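Local coordinates for protein laccase (Botrytis aclada, PDB 3SQR) that is a multicopper oxidase that couples one-electron oxidation of phenolic substrates to reduction of dioxygen to water, probably serving in lignin breakdown, at residues A[198-203]-A[228-233]; A[255-260]-A[313-318]; A[322-327]-A[345-350]. One frame throughout, in Å; residues are numbered along the deposited sequence.

Contact 1: residues A[198-203]-A[228-233]; sequences GVIFLQ and TLMNGT. With NAG (2-acetamido-2-deoxy-beta-D-glucopyranose), chain C.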
loop_
_atom_site.group_PDB
_atom_site.type_symbol
_atom_site.label_atom_id
_atom_site.label_comp_id
_atom_site.label_asym_id
_atom_site.label_seq_id
_atom_site.Cartn_x
_atom_site.Cartn_y
_atom_site.Cartn_z
ATOM N N GLY A 198 -3.202 16.653 -4.196
ATOM C CA GLY A 198 -3.697 15.289 -4.230
ATOM C C GLY A 198 -2.554 14.319 -4.457
ATOM O O GLY A 198 -1.349 14.574 -4.197
ATOM N N VAL A 199 -2.959 13.124 -4.822
ATOM C CA VAL A 199 -2.027 11.983 -4.886
ATOM C C VAL A 199 -1.238 12.025 -6.179
ATOM O O VAL A 199 -1.725 12.506 -7.252
ATOM C CB VAL A 199 -2.808 10.657 -4.776
ATOM C CG1 VAL A 199 -1.928 9.475 -5.073
ATOM C CG2 VAL A 199 -3.376 10.433 -3.335
ATOM N N ILE A 200 -0.025 11.566 -6.101
ATOM C CA ILE A 200 0.774 11.233 -7.302
ATOM C C ILE A 200 1.184 9.788 -7.125
ATOM O O ILE A 200 1.961 9.449 -6.227
ATOM C CB ILE A 200 2.069 12.078 -7.416
ATOM C CG1 ILE A 200 1.709 13.567 -7.492
ATOM C CG2 ILE A 200 2.929 11.605 -8.616
ATOM C CD1 ILE A 200 2.880 14.532 -7.534
ATOM N N PHE A 201 0.559 8.905 -7.912
ATOM C CA PHE A 201 0.898 7.521 -7.948
ATOM C C PHE A 201 2.171 7.265 -8.720
ATOM O O PHE A 201 2.431 7.882 -9.738
ATOM C CB PHE A 201 -0.222 6.695 -8.562
ATOM C CG PHE A 201 -1.449 6.623 -7.697
ATOM C CD1 PHE A 201 -1.447 5.806 -6.574
ATOM C CD2 PHE A 201 -2.587 7.352 -7.991
ATOM C CE1 PHE A 201 -2.537 5.727 -5.784
ATOM C CE2 PHE A 201 -3.713 7.247 -7.210
ATOM C CZ PHE A 201 -3.693 6.423 -6.117
ATOM N N LEU A 202 3.007 6.415 -8.171
ATOM C CA LEU A 202 4.247 5.997 -8.829
ATOM C C LEU A 202 4.134 4.488 -9.020
ATOM O O LEU A 202 3.861 3.762 -8.074
ATOM C CB LEU A 202 5.444 6.391 -7.978
ATOM C CG LEU A 202 5.627 7.835 -7.592
ATOM C CD1 LEU A 202 6.694 7.937 -6.482
ATOM C CD2 LEU A 202 5.939 8.665 -8.848
ATOM N N GLN A 203 4.312 3.990 -10.232
ATOM C CA GLN A 203 4.215 2.561 -10.471
ATOM C C GLN A 203 4.986 2.164 -11.713
ATOM O O GLN A 203 5.297 2.971 -12.574
ATOM C CB GLN A 203 2.764 2.142 -10.646
ATOM C CG GLN A 203 2.116 2.817 -11.836
ATOM C CD GLN A 203 0.640 2.591 -11.955
ATOM O OE1 GLN A 203 -0.139 3.512 -11.899
ATOM N NE2 GLN A 203 0.252 1.351 -12.239
ATOM N N THR A 228 6.657 2.652 -16.996
ATOM C CA THR A 228 6.220 3.142 -15.668
ATOM C C THR A 228 5.136 4.185 -15.915
ATOM O O THR A 228 5.049 4.727 -17.010
ATOM C CB THR A 228 7.355 3.755 -14.870
ATOM O OG1 THR A 228 7.761 4.994 -15.481
ATOM C CG2 THR A 228 8.586 2.777 -14.789
ATOM N N LEU A 229 4.347 4.496 -14.882
ATOM C CA LEU A 229 3.365 5.602 -14.937
ATOM C C LEU A 229 3.552 6.458 -13.749
ATOM O O LEU A 229 3.863 5.975 -12.647
ATOM C CB LEU A 229 1.947 5.107 -14.925
ATOM C CG LEU A 229 1.515 4.187 -16.076
ATOM C CD1 LEU A 229 0.147 3.667 -15.808
ATOM C CD2 LEU A 229 1.534 4.896 -17.374
ATOM N N MET A 230 3.394 7.760 -13.991
ATOM C CA MET A 230 3.347 8.714 -12.935
ATOM C C MET A 230 1.980 9.334 -12.958
ATOM O O MET A 230 1.577 9.992 -13.907
ATOM C CB MET A 230 4.427 9.802 -13.098
ATOM C CG MET A 230 4.481 10.740 -11.970
ATOM S SD MET A 230 5.914 11.873 -12.010
ATOM C CE MET A 230 7.295 10.751 -11.798
ATOM N N ASN A 231 1.270 9.147 -11.859
ATOM C CA ASN A 231 -0.126 9.468 -11.758
ATOM C C ASN A 231 -0.903 9.032 -12.962
ATOM O O ASN A 231 -1.738 9.767 -13.452
ATOM C CB ASN A 231 -0.345 10.932 -11.456
ATOM C CG ASN A 231 -1.499 11.119 -10.509
ATOM O OD1 ASN A 231 -1.662 10.373 -9.544
ATOM N ND2 ASN A 231 -2.303 12.086 -10.790
ATOM N N GLY A 232 -0.633 7.812 -13.412
ATOM C CA GLY A 232 -1.418 7.195 -14.438
ATOM C C GLY A 232 -0.991 7.496 -15.864
ATOM O O GLY A 232 -1.642 7.050 -16.758
ATOM N N THR A 233 0.086 8.250 -16.047
ATOM C CA THR A 233 0.542 8.582 -17.414
ATOM C C THR A 233 2.034 8.536 -17.611
ATOM O O THR A 233 2.800 8.656 -16.657
ATOM C CB THR A 233 -0.060 9.941 -17.819
ATOM O OG1 THR A 233 0.120 10.099 -19.213
ATOM C CG2 THR A 233 0.610 11.044 -17.043
HETATM C C1 NAG C . -3.461 12.362 -9.988
HETATM C C2 NAG C . -3.666 13.858 -9.770
HETATM C C3 NAG C . -4.856 14.022 -8.844
HETATM C C4 NAG C . -6.109 13.367 -9.407
HETATM C C5 NAG C . -5.795 11.928 -9.931
HETATM C C6 NAG C . -6.736 11.544 -11.046
HETATM C C7 NAG C . -2.009 15.573 -9.359
HETATM C C8 NAG C . -0.914 16.131 -8.465
HETATM N N2 NAG C . -2.587 14.429 -9.023
HETATM O O3 NAG C . -5.103 15.374 -8.541
HETATM O O4 NAG C . -7.118 13.290 -8.384
HETATM O O5 NAG C . -4.578 11.843 -10.629
HETATM O O6 NAG C . -6.695 10.129 -11.239
HETATM O O7 NAG C . -2.384 16.142 -10.389
HETATM O O HOH W 1 0.752 6.080 -11.780
#

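Contact 2: residues A[255-260]-A[313-318]; sequences LTFVEG and VIVEAN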
loop_
_atom_site.group_PDB
_atom_site.type_symbol
_atom_site.label_atom_id
_atom_site.label_comp_id
_atom_site.label_asym_id
_atom_site.label_seq_id
_atom_site.Cartn_x
_atom_site.Cartn_y
_atom_site.Cartn_z
ATOM N N LEU A 255 2.448 18.780 -13.547
ATOM C CA LEU A 255 2.049 19.403 -12.315
ATOM C C LEU A 255 2.444 20.893 -12.459
ATOM O O LEU A 255 3.576 21.150 -12.816
ATOM C CB LEU A 255 2.845 18.798 -11.147
ATOM C CG LEU A 255 2.569 19.408 -9.778
ATOM C CD1 LEU A 255 1.057 19.539 -9.397
ATOM C CD2 LEU A 255 3.409 18.741 -8.682
ATOM N N THR A 256 1.489 21.767 -12.262
ATOM C CA THR A 256 1.711 23.227 -12.357
ATOM C C THR A 256 1.825 23.884 -11.036
ATOM O O THR A 256 0.958 23.705 -10.165
ATOM C CB THR A 256 0.588 23.842 -13.140
ATOM O OG1 THR A 256 0.650 23.280 -14.431
ATOM C CG2 THR A 256 0.768 25.388 -13.217
ATOM N N PHE A 257 2.881 24.678 -10.850
ATOM C CA PHE A 257 3.064 25.408 -9.646
ATOM C C PHE A 257 2.906 26.921 -9.956
ATOM O O PHE A 257 3.311 27.405 -11.037
ATOM C CB PHE A 257 4.449 25.246 -9.037
ATOM C CG PHE A 257 4.664 24.030 -8.203
ATOM C CD1 PHE A 257 3.625 23.134 -7.889
ATOM C CD2 PHE A 257 5.928 23.746 -7.750
ATOM C CE1 PHE A 257 3.910 22.018 -7.112
ATOM C CE2 PHE A 257 6.204 22.611 -6.966
ATOM C CZ PHE A 257 5.174 21.773 -6.659
ATOM N N VAL A 258 2.282 27.592 -9.011
ATOM C CA VAL A 258 2.231 29.045 -8.898
ATOM C C VAL A 258 3.292 29.517 -7.899
ATOM O O VAL A 258 3.414 29.099 -6.757
ATOM C CB VAL A 258 0.834 29.533 -8.443
ATOM C CG1 VAL A 258 0.906 31.115 -8.165
ATOM C CG2 VAL A 258 -0.231 29.197 -9.461
ATOM N N GLU A 259 4.122 30.435 -8.363
ATOM C CA GLU A 259 5.255 30.829 -7.621
ATOM C C GLU A 259 4.839 31.338 -6.216
ATOM O O GLU A 259 3.855 32.044 -6.091
ATOM C CB GLU A 259 5.976 31.923 -8.474
ATOM C CG GLU A 259 7.109 32.470 -7.784
ATOM C CD GLU A 259 8.384 31.681 -7.876
ATOM O OE1 GLU A 259 8.741 31.114 -8.930
ATOM O OE2 GLU A 259 9.094 31.685 -6.877
ATOM N N GLY A 260 5.578 30.937 -5.193
ATOM C CA GLY A 260 5.325 31.308 -3.790
ATOM C C GLY A 260 4.261 30.467 -3.077
ATOM O O GLY A 260 4.068 30.626 -1.888
ATOM N N VAL A 313 4.304 15.253 1.415
ATOM C CA VAL A 313 5.339 16.309 1.397
ATOM C C VAL A 313 4.743 17.646 1.021
ATOM O O VAL A 313 3.801 17.774 0.291
ATOM C CB VAL A 313 6.488 15.927 0.421
ATOM C CG1 VAL A 313 7.057 14.542 0.768
ATOM C CG2 VAL A 313 5.940 15.945 -1.061
ATOM N N ILE A 314 5.385 18.692 1.533
ATOM C CA ILE A 314 4.995 20.027 1.203
ATOM C C ILE A 314 6.152 20.556 0.363
ATOM O O ILE A 314 7.316 20.376 0.734
ATOM C CB ILE A 314 4.863 20.922 2.420
ATOM C CG1 ILE A 314 3.735 20.453 3.323
ATOM C CG2 ILE A 314 4.518 22.396 1.974
ATOM C CD1 ILE A 314 2.427 20.244 2.679
ATOM N N VAL A 315 5.788 21.121 -0.779
ATOM C CA VAL A 315 6.811 21.657 -1.695
ATOM C C VAL A 315 6.420 23.128 -1.889
ATOM O O VAL A 315 5.290 23.437 -2.311
ATOM C CB VAL A 315 6.878 20.975 -3.015
ATOM C CG1 VAL A 315 8.095 21.573 -3.792
ATOM C CG2 VAL A 315 7.109 19.492 -2.848
ATOM N N GLU A 316 7.378 24.001 -1.596
ATOM C CA GLU A 316 7.217 25.431 -1.870
ATOM C C GLU A 316 7.811 25.736 -3.236
ATOM O O GLU A 316 8.934 25.295 -3.555
ATOM C CB GLU A 316 7.840 26.275 -0.748
ATOM C CG GLU A 316 7.695 27.733 -1.014
ATOM C CD GLU A 316 8.144 28.541 0.175
ATOM O OE1 GLU A 316 9.148 28.137 0.792
ATOM O OE2 GLU A 316 7.469 29.562 0.480
ATOM N N ALA A 317 6.974 26.382 -4.042
ATOM C CA ALA A 317 7.246 26.700 -5.415
ATOM C C ALA A 317 8.102 28.009 -5.361
ATOM O O ALA A 317 7.645 29.053 -5.774
ATOM C CB ALA A 317 5.961 26.933 -6.162
ATOM N N ASN A 318 9.313 27.861 -4.877
ATOM C CA ASN A 318 10.237 28.995 -4.676
ATOM C C ASN A 318 11.428 28.957 -5.650
ATOM O O ASN A 318 12.484 29.532 -5.353
ATOM C CB ASN A 318 10.772 29.009 -3.225
ATOM C CG ASN A 318 11.496 27.726 -2.816
ATOM O OD1 ASN A 318 11.623 26.749 -3.576
ATOM N ND2 ASN A 318 11.984 27.724 -1.578
#

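Contact 3: residues A[322-327]-A[345-350]; sequences DNYWIR and GILRYD. With SO4 (sulfate ion), chain M.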
loop_
_atom_site.group_PDB
_atom_site.type_symbol
_atom_site.label_atom_id
_atom_site.label_comp_id
_atom_site.label_asym_id
_atom_site.label_seq_id
_atom_site.Cartn_x
_atom_site.Cartn_y
_atom_site.Cartn_z
ATOM N N ASP A 322 10.251 27.866 -14.320
ATOM C CA ASP A 322 10.787 27.069 -15.379
ATOM C C ASP A 322 10.075 25.704 -15.257
ATOM O O ASP A 322 9.308 25.478 -14.293
ATOM C CB ASP A 322 12.290 26.850 -15.199
ATOM C CG ASP A 322 13.035 26.630 -16.545
ATOM O OD1 ASP A 322 12.408 26.321 -17.588
ATOM O OD2 ASP A 322 14.270 26.746 -16.521
ATOM N N ASN A 323 10.368 24.857 -16.236
ATOM C CA ASN A 323 10.016 23.443 -16.233
ATOM C C ASN A 323 11.088 22.664 -15.507
ATOM O O ASN A 323 12.296 22.879 -15.680
ATOM C CB ASN A 323 9.898 22.978 -17.676
ATOM C CG ASN A 323 8.972 23.829 -18.448
ATOM O OD1 ASN A 323 7.894 24.144 -17.968
ATOM N ND2 ASN A 323 9.413 24.307 -19.620
ATOM N N TYR A 324 10.681 21.719 -14.666
ATOM C CA TYR A 324 11.629 20.937 -13.914
ATOM C C TYR A 324 11.208 19.484 -14.051
ATOM O O TYR A 324 9.974 19.177 -14.141
ATOM C CB TYR A 324 11.624 21.335 -12.431
ATOM C CG TYR A 324 12.119 22.715 -12.193
ATOM C CD1 TYR A 324 11.281 23.768 -12.258
ATOM C CD2 TYR A 324 13.478 22.947 -11.938
ATOM C CE1 TYR A 324 11.780 25.091 -12.051
ATOM C CE2 TYR A 324 13.985 24.254 -11.741
ATOM C CZ TYR A 324 13.119 25.299 -11.788
ATOM O OH TYR A 324 13.570 26.587 -11.593
ATOM N N TRP A 325 12.208 18.622 -14.134
ATOM C CA TRP A 325 11.911 17.203 -14.144
ATOM C C TRP A 325 11.405 16.753 -12.780
ATOM O O TRP A 325 11.966 17.113 -11.718
ATOM C CB TRP A 325 13.128 16.377 -14.466
ATOM C CG TRP A 325 13.435 16.364 -15.877
ATOM C CD1 TRP A 325 14.540 16.882 -16.462
ATOM C CD2 TRP A 325 12.611 15.818 -16.925
ATOM N NE1 TRP A 325 14.482 16.667 -17.829
ATOM C CE2 TRP A 325 13.295 16.042 -18.144
ATOM C CE3 TRP A 325 11.369 15.161 -16.944
ATOM C CZ2 TRP A 325 12.760 15.646 -19.405
ATOM C CZ3 TRP A 325 10.829 14.766 -18.171
ATOM C CH2 TRP A 325 11.537 15.008 -19.400
ATOM N N ILE A 326 10.377 15.909 -12.826
ATOM C CA ILE A 326 9.901 15.178 -11.616
ATOM C C ILE A 326 10.429 13.788 -11.814
ATOM O O ILE A 326 10.168 13.145 -12.828
ATOM C CB ILE A 326 8.371 15.204 -11.390
ATOM C CG1 ILE A 326 7.803 16.659 -11.282
ATOM C CG2 ILE A 326 7.996 14.322 -10.124
ATOM C CD1 ILE A 326 6.254 16.710 -11.416
ATOM N N ARG A 327 11.249 13.336 -10.869
ATOM C CA ARG A 327 11.988 12.109 -11.036
ATOM C C ARG A 327 11.434 11.025 -10.139
ATOM O O ARG A 327 11.432 11.188 -8.929
ATOM C CB ARG A 327 13.468 12.350 -10.704
ATOM C CG ARG A 327 14.069 13.304 -11.747
ATOM C CD ARG A 327 15.515 13.364 -11.705
ATOM N NE ARG A 327 15.959 14.506 -12.498
ATOM C CZ ARG A 327 16.389 14.458 -13.766
ATOM N NH1 ARG A 327 16.426 13.321 -14.461
ATOM N NH2 ARG A 327 16.771 15.592 -14.356
ATOM N N GLY A 345 8.178 12.889 -14.722
ATOM C CA GLY A 345 7.110 13.798 -15.102
ATOM C C GLY A 345 7.684 15.206 -15.173
ATOM O O GLY A 345 8.883 15.387 -15.051
ATOM N N ILE A 346 6.808 16.155 -15.387
ATOM C CA ILE A 346 7.174 17.545 -15.587
ATOM C C ILE A 346 6.416 18.451 -14.673
ATOM O O ILE A 346 5.154 18.422 -14.593
ATOM C CB ILE A 346 6.872 17.997 -17.069
ATOM C CG1 ILE A 346 7.650 17.168 -18.058
ATOM C CG2 ILE A 346 7.198 19.452 -17.215
ATOM C CD1 ILE A 346 7.265 17.442 -19.544
ATOM N N LEU A 347 7.185 19.276 -13.944
ATOM C CA LEU A 347 6.708 20.358 -13.173
ATOM C C LEU A 347 6.873 21.646 -14.007
ATOM O O LEU A 347 7.949 21.862 -14.510
ATOM C CB LEU A 347 7.564 20.506 -11.943
ATOM C CG LEU A 347 7.148 21.671 -11.042
ATOM C CD1 LEU A 347 5.835 21.373 -10.356
ATOM C CD2 LEU A 347 8.236 21.916 -10.020
ATOM N N ARG A 348 5.804 22.405 -14.145
ATOM C CA ARG A 348 5.811 23.706 -14.886
ATOM C C ARG A 348 5.377 24.809 -13.968
ATOM O O ARG A 348 4.393 24.683 -13.221
ATOM C CB ARG A 348 4.863 23.638 -16.050
ATOM C CG ARG A 348 5.152 22.504 -17.006
ATOM C CD ARG A 348 4.365 22.750 -18.266
ATOM N NE ARG A 348 4.446 21.688 -19.220
ATOM C CZ ARG A 348 5.524 21.402 -19.935
ATOM N NH1 ARG A 348 6.651 22.095 -19.804
ATOM N NH2 ARG A 348 5.470 20.409 -20.788
ATOM N N TYR A 349 6.075 25.945 -14.041
ATOM C CA TYR A 349 5.600 27.158 -13.374
ATOM C C TYR A 349 4.778 27.967 -14.332
ATOM O O TYR A 349 4.083 28.907 -13.937
ATOM C CB TYR A 349 6.781 27.972 -12.861
ATOM C CG TYR A 349 7.363 27.567 -11.517
ATOM C CD1 TYR A 349 8.088 26.387 -11.377
ATOM C CD2 TYR A 349 7.160 28.338 -10.384
ATOM C CE1 TYR A 349 8.617 26.019 -10.172
ATOM C CE2 TYR A 349 7.726 27.981 -9.155
ATOM C CZ TYR A 349 8.428 26.811 -9.066
ATOM O OH TYR A 349 9.006 26.413 -7.918
ATOM N N ASP A 350 4.870 27.626 -15.599
ATOM C CA ASP A 350 4.039 28.241 -16.595
ATOM C C ASP A 350 3.415 27.115 -17.398
ATOM O O ASP A 350 4.079 26.443 -18.194
ATOM C CB ASP A 350 4.897 29.162 -17.478
ATOM C CG ASP A 350 4.123 29.725 -18.663
ATOM O OD1 ASP A 350 2.898 29.486 -18.770
ATOM O OD2 ASP A 350 4.766 30.414 -19.501
HETATM S S SO4 M . 1.495 19.683 -20.481
HETATM O O1 SO4 M . 0.951 19.943 -21.805
HETATM O O2 SO4 M . 0.746 18.561 -19.905
HETATM O O3 SO4 M . 2.896 19.306 -20.563
HETATM O O4 SO4 M . 1.339 20.892 -19.656
HETATM O O HOH W 2 7.167 26.464 -16.760
#

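Contact 1: residues A[198-203]-A[228-233]
Phe201 and Asn231 meet where outermost strand 227-230, antiparallel to its neighbour 195-205 in a cupredoxin-domain sheet, gives way to a type I' turn, Met230 to Thr233. Asn231 and Gly232 suit its middle positions, where both backbones have positive phi, and Asn231-Gly232-Thr233 is also a glycosylation sequon. Asn231 N binds Phe201 O at 2.7 Å, and its side chain then carries on the pairing: Asn231 OD1 accepts Phe201 N at 3.1 Å. On the other branch, Asn231 ND2 is bonded covalently to NAG C1, while NAG N2 donates to Val199 O at 2.8 Å, so the sugar lies along the strand edge. Further along, Gln203 and Leu229 exchange two backbone bonds, of which Leu229 N to Gln203 O is 2.9 Å. A water accepts from Gly232 N at 2.8 Å and donates to Gln203 OE1 at 2.7 Å, with a weak third bond to Phe201 O. Gln203 reaches it because CG sits between backbone N and carbonyl carbon (chi1 62°), laying the chain alongside Leu229. The opposite face is apolar: flexible, unbranched Met230 fits between Ile200 and Leu202, its CG 3.8 Å from Ile200 CG2 and its CE 3.9 Å from Leu202 CD2.

Contact 2: residues A[255-260]-A[313-318]
Phe257 leans its ring across Ala317 and Val315, bringing the chain that leaves strand 254-256 against the end of strand 310-316. Its CB begins the contact, 3.7 Å from Ala317 CB. With CG beside the backbone N and anti to the carbonyl carbon (chi1 -83°), the ring extends along the second segment, and CG stays 3.8 Å from the same methyl. CD2 comes nearer still, 3.6 Å from Ala317 CB. One atom further out the partner changes: CE2 lies 3.8 Å from Val315 CG1, and CZ, the tip, is 4.1 Å from that methyl. The small Ala317 suits the near end of the ring because the backbones are close there, whereas branched Val315 reaches the far end, its side chain crossing that of Phe257 at about a right angle. The ring also stacks on Tyr263 and touches Leu347.

Strand 254-256 is an outermost strand of one sheet of the cupredoxin beta-sandwich and strand 310-316 an inner strand of the other, so the ring lies between the two sheets, near the domain surface. Beyond the ring, polar backbone takes over. Ala317 is the centre of an inverse gamma turn, and its carbonyl faces the 257-260 loop. Gly260 N donates to Ala317 O at 2.9 Å in a nearly straight bond (172° at the hydrogen), although the donor stands above the carbonyl plane. The positive phi of Gly260 is one that glycine adopts readily. Val258, on the solvent side, turns its side chain away, yet its carbonyl O packs 3.4 Å from Ala317 CB. Exposed Glu259 turns about its CB-CG bond (chi2 83°) and carries OE2 to 3.2 Å from Ala317 O, two acceptors side by side without a bond between them.

Contact 3: residues A[322-327]-A[345-350]
Tyr324 and Leu347 form a hydrogen-bonded antiparallel pair, as do Ile326 and Gly345, in a sheet of the cupredoxin beta-sandwich; the short strand axes run 144° apart, a marked twist. Tyr324 N reaches Leu347 O at 2.7 Å and Ile326 N reaches Gly345 O at 2.7 Å, each matched by a bond in return. Further along, Tyr349 N binds Asp322 O at a longer 3.3 Å. Tyr324, Ile326 and Leu347 share one face of the sheet; branched, aliphatic Ile326 and Leu347 suit the interior, packing across each other, and Leu347 also meets Leu255. At its border the rings of Tyr324 and Tyr349 touch rim to rim, their CE1 atoms 3.8 Å apart, while their hydroxyls bond to Ala320 O and to His283 and Ala319.

On the other face, the edge of Trp325 comes up to the backbone, CE3 3.1 Å from Gly345 O. Ile346 CG2 lies 3.7 Å above the centre of the Arg348 guanidinium, supporting its flat face. Asn323 ND2 binds Ser353, and Arg348 NH1 binds Ala355 O. Arg348 NH1 also makes a weak bond to Asn323 OD1, 3.0 Å away, the amide standing nearly perpendicular (86°). Arg348 runs extended from CG to NE (chi3 -175°), carrying its NE/NH2 edge to a sulfate, probably from the crystallisation liquor and shared with Lys251: NE donates to sulfate O3 and O4, and Arg348 NH2 to O3 at 2.8 Å.

All three contacts belong to one cupredoxin domain. Contact 1 pairs strands at the edge of its larger sheet and contact 3 pairs strands in the smaller one, whereas contact 2 bridges from one sheet to the other. Contacts 1 and 3 are mostly buried; contact 2 is half at the surface, with a single cross-segment hydrogen bond. They interlock: Met230 SD of contact 1 packs on Ile326 CG2 of contact 3, and Arg348 probably shares backbone hydrogen bonds with Leu255 and Phe257 of contact 2. Contact 1 lies nearest the coppers and ends in a covalent glycan, while Arg348 of contact 3 holds only a sulfate ion, without any covalent link.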